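Local coordinates for protein catalase (Bacillus pumilus, PDB 4QOL) that breaks down hydrogen peroxide to water and oxygen at a buried haem, and also shows peroxidase-like reactivity toward phenolic substrates, at residues 248-252 / 253-257; 306-310 / 311-315. All blocks are in the same frame, centred on the assembly; numbering follows the deposited sequence.

Contact 1 of 2, residues 248-252 / 253-257; sequences YDRIE and KGNYP
Arg250 O receives Asn255 N at 2.8 Å, a bond reaching five residues ahead, and beside it Gly254 N bonds to Ile251 O at 3.1 Å. The second donor stands far out of the carbonyl plane of Ile251, at a C=O...N angle of only 109°, as befits a chain that has begun to leave the helix. One step earlier Lys253 N still makes the regular helical bond to Asp249 O, and the aliphatic part of Lys253, bent at chi2 and chi3, folds back over that same carbonyl, CD lying 3.5 Å from Asp249 O.

A water ties side chain to turn: it accepts from Arg250 NH1 in the guanidinium plane and donates to Asn255 O, 2.8 Å in each case. The extended Arg250 chain runs alongside Asn255, the guanidinium and amide planes 39° apart, while its NE forms a salt bridge with Asp246.

Apolar contacts centre on Ile251: CG1, beside its own backbone N (chi1 -70°), meets Pro257 CD at 4.0 Å, and CG2 lies 4.3 Å from Tyr256 CE1. Two carbonyls flank the Tyr256 ring, Ile251 O at its edge and Gly254 O over one face.

Gly254, with positive phi, closes a Schellman motif that ends helix 242-253; an inverse gamma turn centred on Asn255 then leads toward strand 258-267 of the catalase beta-barrel.

Contact 2 of 2, residues 306-310 / 311-315; sequences NFFAE and TEQAA
Thr311 lies over one face of the Phe307 ring, its CB 4.0 Å from the ring centroid and 12° off the normal, a CH-pi contact. CG2, placed anti to the backbone N of Thr311, reaches toward the far rim of the ring and stands 3.8 Å from Phe307 CE2. The backbones also bond, at Phe307 O: Glu312 N gives a nearly straight bond (2.9 Å, 163°) with the five-residue reach of a wider, pi-type turn, and Thr311 N a weak four-residue one.

Phe308 turns its ring toward Glu312 and Gln313. With CG anti to the backbone N, CD1 comes 4.1 Å from Glu312 CB, while CE2 on the opposite side of the ring lies 3.8 Å from Gln313 CD, the amide plane turned 33° from the ring. The carboxylate of Glu312 goes on to a salt bridge with Lys102.

The extended Gln313 chain carries its amide to Ala309 O, where NE2 donates at 3.1 Å with the acceptor almost in the amide plane. The same nitrogen also bonds to Thr374 O of the third subunit. At the start of the helix, Asn306 OD1 caps Ala309 N, and Glu310 OE2 accepts from Asn306 N while OE1 is hydrogen-bonded to Tyr64 OH.

Helix 307-312 follows strand 293-302 after a short loop; Thr311 and Ala314 pack on Phe92 of strand 88-96, Gln313 touches Leu348 of helix 331-348, and Asn306 and Phe307 face the second subunit.

The two contacts bracket strands 258-267 and 293-302: contact 1 ends the helix before the first, and contact 2 forms the short helix after the second. Their centres lie about 19 Å apart and their nearest atoms about 7 Å, without touching. Contact 1 is partly buried, and its turn is joined by a Schellman motif and a bridging water. Contact 2 is buried among its own chain's strands and helices and two neighbouring subunits, relies on aromatic rings and a side-chain amide bond, and brings the side chain of Ala314 to about 6 Å from a bound haem. Asn303, in the loop between strand and helix, bonds to Glu252, linking contact 1 to the approach to contact 2.

Contact 1 of 2, residues 248-252 / 253-257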
loop_
_atom_site.group_PDB
_atom_site.type_symbol
_atom_site.label_atom_id
_atom_site.label_comp_id
_atom_site.label_asym_id
_atom_site.label_seq_id
_atom_site.Cartn_x
_atom_site.Cartn_y
_atom_site.Cartn_z
ATOM N N TYR A 248 -32.540 0.679 1.475
ATOM C CA TYR A 248 -32.465 1.803 0.572
ATOM C C TYR A 248 -33.870 2.247 0.196
ATOM O O TYR A 248 -34.219 3.435 0.213
ATOM C CB TYR A 248 -31.658 1.424 -0.657
ATOM C CG TYR A 248 -31.420 2.595 -1.590
ATOM C CD1 TYR A 248 -32.350 2.929 -2.546
ATOM C CD2 TYR A 248 -30.264 3.384 -1.470
ATOM C CE1 TYR A 248 -32.149 4.026 -3.370
ATOM C CE2 TYR A 248 -30.066 4.454 -2.286
ATOM C CZ TYR A 248 -31.020 4.781 -3.221
ATOM O OH TYR A 248 -30.749 5.883 -4.028
ATOM N N ASP A 249 -34.670 1.261 -0.161
ATOM C CA ASP A 249 -36.031 1.519 -0.648
ATOM C C ASP A 249 -36.947 2.125 0.409
ATOM O O ASP A 249 -37.719 3.042 0.095
ATOM C CB ASP A 249 -36.634 0.211 -1.177
ATOM C CG ASP A 249 -36.050 -0.202 -2.527
ATOM O OD1 ASP A 249 -35.224 0.551 -3.158
ATOM O OD2 ASP A 249 -36.402 -1.310 -2.985
ATOM N N ARG A 250 -36.871 1.642 1.639
ATOM C CA ARG A 250 -37.604 2.266 2.768
ATOM C C ARG A 250 -37.313 3.753 2.894
ATOM O O ARG A 250 -38.209 4.588 2.996
ATOM C CB ARG A 250 -37.218 1.664 4.106
ATOM C CG ARG A 250 -37.780 0.329 4.380
ATOM C CD ARG A 250 -37.186 -0.280 5.661
ATOM N NE ARG A 250 -37.571 -1.686 5.765
ATOM C CZ ARG A 250 -38.677 -2.148 6.346
ATOM N NH1 ARG A 250 -39.510 -1.328 6.980
ATOM N NH2 ARG A 250 -38.925 -3.460 6.345
ATOM N N ILE A 251 -36.016 4.071 2.890
ATOM C CA ILE A 251 -35.605 5.428 3.056
ATOM C C ILE A 251 -35.976 6.253 1.852
ATOM O O ILE A 251 -36.441 7.411 1.994
ATOM C CB ILE A 251 -34.103 5.491 3.345
ATOM C CG1 ILE A 251 -33.879 4.915 4.749
ATOM C CG2 ILE A 251 -33.578 6.924 3.231
ATOM C CD1 ILE A 251 -32.416 4.735 5.135
ATOM N N GLU A 252 -35.824 5.681 0.657
ATOM C CA GLU A 252 -36.136 6.440 -0.554
ATOM C C GLU A 252 -37.634 6.783 -0.599
ATOM O O GLU A 252 -38.023 7.874 -1.034
ATOM C CB GLU A 252 -35.699 5.688 -1.787
ATOM C CG GLU A 252 -35.293 6.657 -2.900
ATOM C CD GLU A 252 -34.196 7.704 -2.480
ATOM O OE1 GLU A 252 -34.129 8.732 -3.165
ATOM O OE2 GLU A 252 -33.370 7.557 -1.512
ATOM N N LYS A 253 -38.446 5.892 -0.058
ATOM C CA LYS A 253 -39.919 6.079 0.038
ATOM C C LYS A 253 -40.405 6.972 1.154
ATOM O O LYS A 253 -41.573 7.380 1.150
ATOM C CB LYS A 253 -40.579 4.722 0.297
ATOM C CG LYS A 253 -41.381 4.168 -0.877
ATOM C CD LYS A 253 -40.798 2.895 -1.506
ATOM C CE LYS A 253 -41.381 1.605 -0.961
ATOM N NZ LYS A 253 -40.364 0.511 -1.042
ATOM N N GLY A 254 -39.544 7.263 2.113
ATOM C CA GLY A 254 -39.930 8.074 3.241
ATOM C C GLY A 254 -40.423 7.244 4.395
ATOM O O GLY A 254 -40.944 7.797 5.392
ATOM N N ASN A 255 -40.282 5.934 4.303
ATOM C CA ASN A 255 -40.721 5.037 5.351
ATOM C C ASN A 255 -39.514 4.761 6.263
ATOM O O ASN A 255 -38.953 3.689 6.250
ATOM C CB ASN A 255 -41.296 3.756 4.741
ATOM C CG ASN A 255 -41.804 2.781 5.782
ATOM O OD1 ASN A 255 -42.134 3.163 6.910
ATOM N ND2 ASN A 255 -41.838 1.491 5.419
ATOM N N TYR A 256 -39.140 5.762 7.065
ATOM C CA TYR A 256 -37.846 5.713 7.801
ATOM C C TYR A 256 -37.864 4.704 8.941
ATOM O O TYR A 256 -38.742 4.734 9.783
ATOM C CB TYR A 256 -37.527 7.079 8.341
ATOM C CG TYR A 256 -37.514 8.158 7.296
ATOM C CD1 TYR A 256 -36.966 7.930 6.020
ATOM C CD2 TYR A 256 -38.110 9.400 7.546
ATOM C CE1 TYR A 256 -36.952 8.923 5.061
ATOM C CE2 TYR A 256 -38.095 10.387 6.582
ATOM C CZ TYR A 256 -37.525 10.155 5.360
ATOM O OH TYR A 256 -37.499 11.126 4.403
ATOM N N PRO A 257 -36.917 3.746 8.959
ATOM C CA PRO A 257 -36.892 2.784 10.076
ATOM C C PRO A 257 -36.289 3.430 11.296
ATOM O O PRO A 257 -35.449 4.344 11.165
ATOM C CB PRO A 257 -35.974 1.656 9.555
ATOM C CG PRO A 257 -35.068 2.341 8.583
ATOM C CD PRO A 257 -35.853 3.471 7.956
HETATM O O HOH W 1 -39.163 1.326 7.773
#

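Contact 2 of 2, residues 306-310 / 311-315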
loop_
_atom_site.group_PDB
_atom_site.type_symbol
_atom_site.label_atom_id
_atom_site.label_comp_id
_atom_site.label_asym_id
_atom_site.label_seq_id
_atom_site.Cartn_x
_atom_site.Cartn_y
_atom_site.Cartn_z
ATOM N N ASN A 306 -22.784 8.252 -2.221
ATOM C CA ASN A 306 -21.887 7.348 -2.979
ATOM C C ASN A 306 -21.523 6.173 -2.059
ATOM O O ASN A 306 -21.052 6.353 -0.934
ATOM C CB ASN A 306 -20.630 8.058 -3.443
ATOM C CG ASN A 306 -19.710 7.146 -4.227
ATOM O OD1 ASN A 306 -18.774 6.538 -3.678
ATOM N ND2 ASN A 306 -19.916 7.102 -5.549
ATOM N N PHE A 307 -21.825 4.980 -2.508
ATOM C CA PHE A 307 -21.696 3.817 -1.623
ATOM C C PHE A 307 -20.235 3.601 -1.232
ATOM O O PHE A 307 -19.901 3.340 -0.059
ATOM C CB PHE A 307 -22.274 2.578 -2.322
ATOM C CG PHE A 307 -22.267 1.331 -1.468
ATOM C CD1 PHE A 307 -21.176 0.519 -1.433
ATOM C CD2 PHE A 307 -23.351 1.027 -0.688
ATOM C CE1 PHE A 307 -21.154 -0.592 -0.619
ATOM C CE2 PHE A 307 -23.402 -0.138 0.035
ATOM C CZ PHE A 307 -22.301 -0.942 0.097
ATOM N N PHE A 308 -19.342 3.622 -2.209
ATOM C CA PHE A 308 -17.919 3.393 -1.877
ATOM C C PHE A 308 -17.406 4.436 -0.855
ATOM O O PHE A 308 -16.743 4.091 0.133
ATOM C CB PHE A 308 -17.065 3.403 -3.139
ATOM C CG PHE A 308 -15.599 3.250 -2.895
ATOM C CD1 PHE A 308 -15.020 2.008 -2.822
ATOM C CD2 PHE A 308 -14.808 4.362 -2.643
ATOM C CE1 PHE A 308 -13.652 1.897 -2.534
ATOM C CE2 PHE A 308 -13.425 4.246 -2.402
ATOM C CZ PHE A 308 -12.850 3.034 -2.328
ATOM N N ALA A 309 -17.601 5.704 -1.177
ATOM C CA ALA A 309 -16.941 6.740 -0.474
ATOM C C ALA A 309 -17.421 6.808 0.978
ATOM O O ALA A 309 -16.670 7.220 1.865
ATOM C CB ALA A 309 -17.117 8.118 -1.169
ATOM N N GLU A 310 -18.697 6.476 1.189
ATOM C CA GLU A 310 -19.363 6.628 2.491
ATOM C C GLU A 310 -19.567 5.298 3.183
ATOM O O GLU A 310 -19.095 5.124 4.281
ATOM C CB GLU A 310 -20.694 7.365 2.290
ATOM C CG GLU A 310 -20.479 8.796 1.798
ATOM C CD GLU A 310 -21.734 9.448 1.342
ATOM O OE1 GLU A 310 -22.568 9.688 2.214
ATOM O OE2 GLU A 310 -21.894 9.684 0.107
ATOM N N THR A 311 -20.178 4.328 2.538
ATOM C CA THR A 311 -20.420 3.043 3.210
ATOM C C THR A 311 -19.168 2.144 3.214
ATOM O O THR A 311 -18.763 1.652 4.278
ATOM C CB THR A 311 -21.644 2.331 2.639
ATOM O OG1 THR A 311 -22.780 3.201 2.735
ATOM C CG2 THR A 311 -21.928 1.045 3.326
ATOM N N GLU A 312 -18.539 1.982 2.051
ATOM C CA GLU A 312 -17.402 1.080 1.987
ATOM C C GLU A 312 -16.254 1.629 2.827
ATOM O O GLU A 312 -15.601 0.864 3.523
ATOM C CB GLU A 312 -17.006 0.763 0.563
ATOM C CG GLU A 312 -15.913 -0.281 0.511
ATOM C CD GLU A 312 -16.364 -1.678 0.959
ATOM O OE1 GLU A 312 -15.491 -2.460 1.340
ATOM O OE2 GLU A 312 -17.582 -1.978 0.885
ATOM N N GLN A 313 -16.044 2.949 2.817
ATOM C CA GLN A 313 -14.899 3.531 3.529
ATOM C C GLN A 313 -15.226 3.917 5.028
ATOM O O GLN A 313 -14.352 4.380 5.674
ATOM C CB GLN A 313 -14.423 4.819 2.848
ATOM C CG GLN A 313 -13.625 4.595 1.567
ATOM C CD GLN A 313 -12.972 5.833 1.034
ATOM O OE1 GLN A 313 -11.774 5.810 0.686
ATOM N NE2 GLN A 313 -13.717 6.891 0.955
ATOM N N ALA A 314 -16.454 3.731 5.499
ATOM C CA ALA A 314 -16.784 3.927 6.871
ATOM C C ALA A 314 -15.961 3.091 7.800
ATOM O O ALA A 314 -15.770 1.871 7.620
ATOM C CB ALA A 314 -18.256 3.750 7.124
ATOM N N ALA A 315 -15.490 3.709 8.854
ATOM C CA ALA A 315 -14.638 3.105 9.836
ATOM C C ALA A 315 -15.291 3.368 11.217
ATOM O O ALA A 315 -15.384 4.517 11.645
ATOM C CB ALA A 315 -13.227 3.748 9.816
#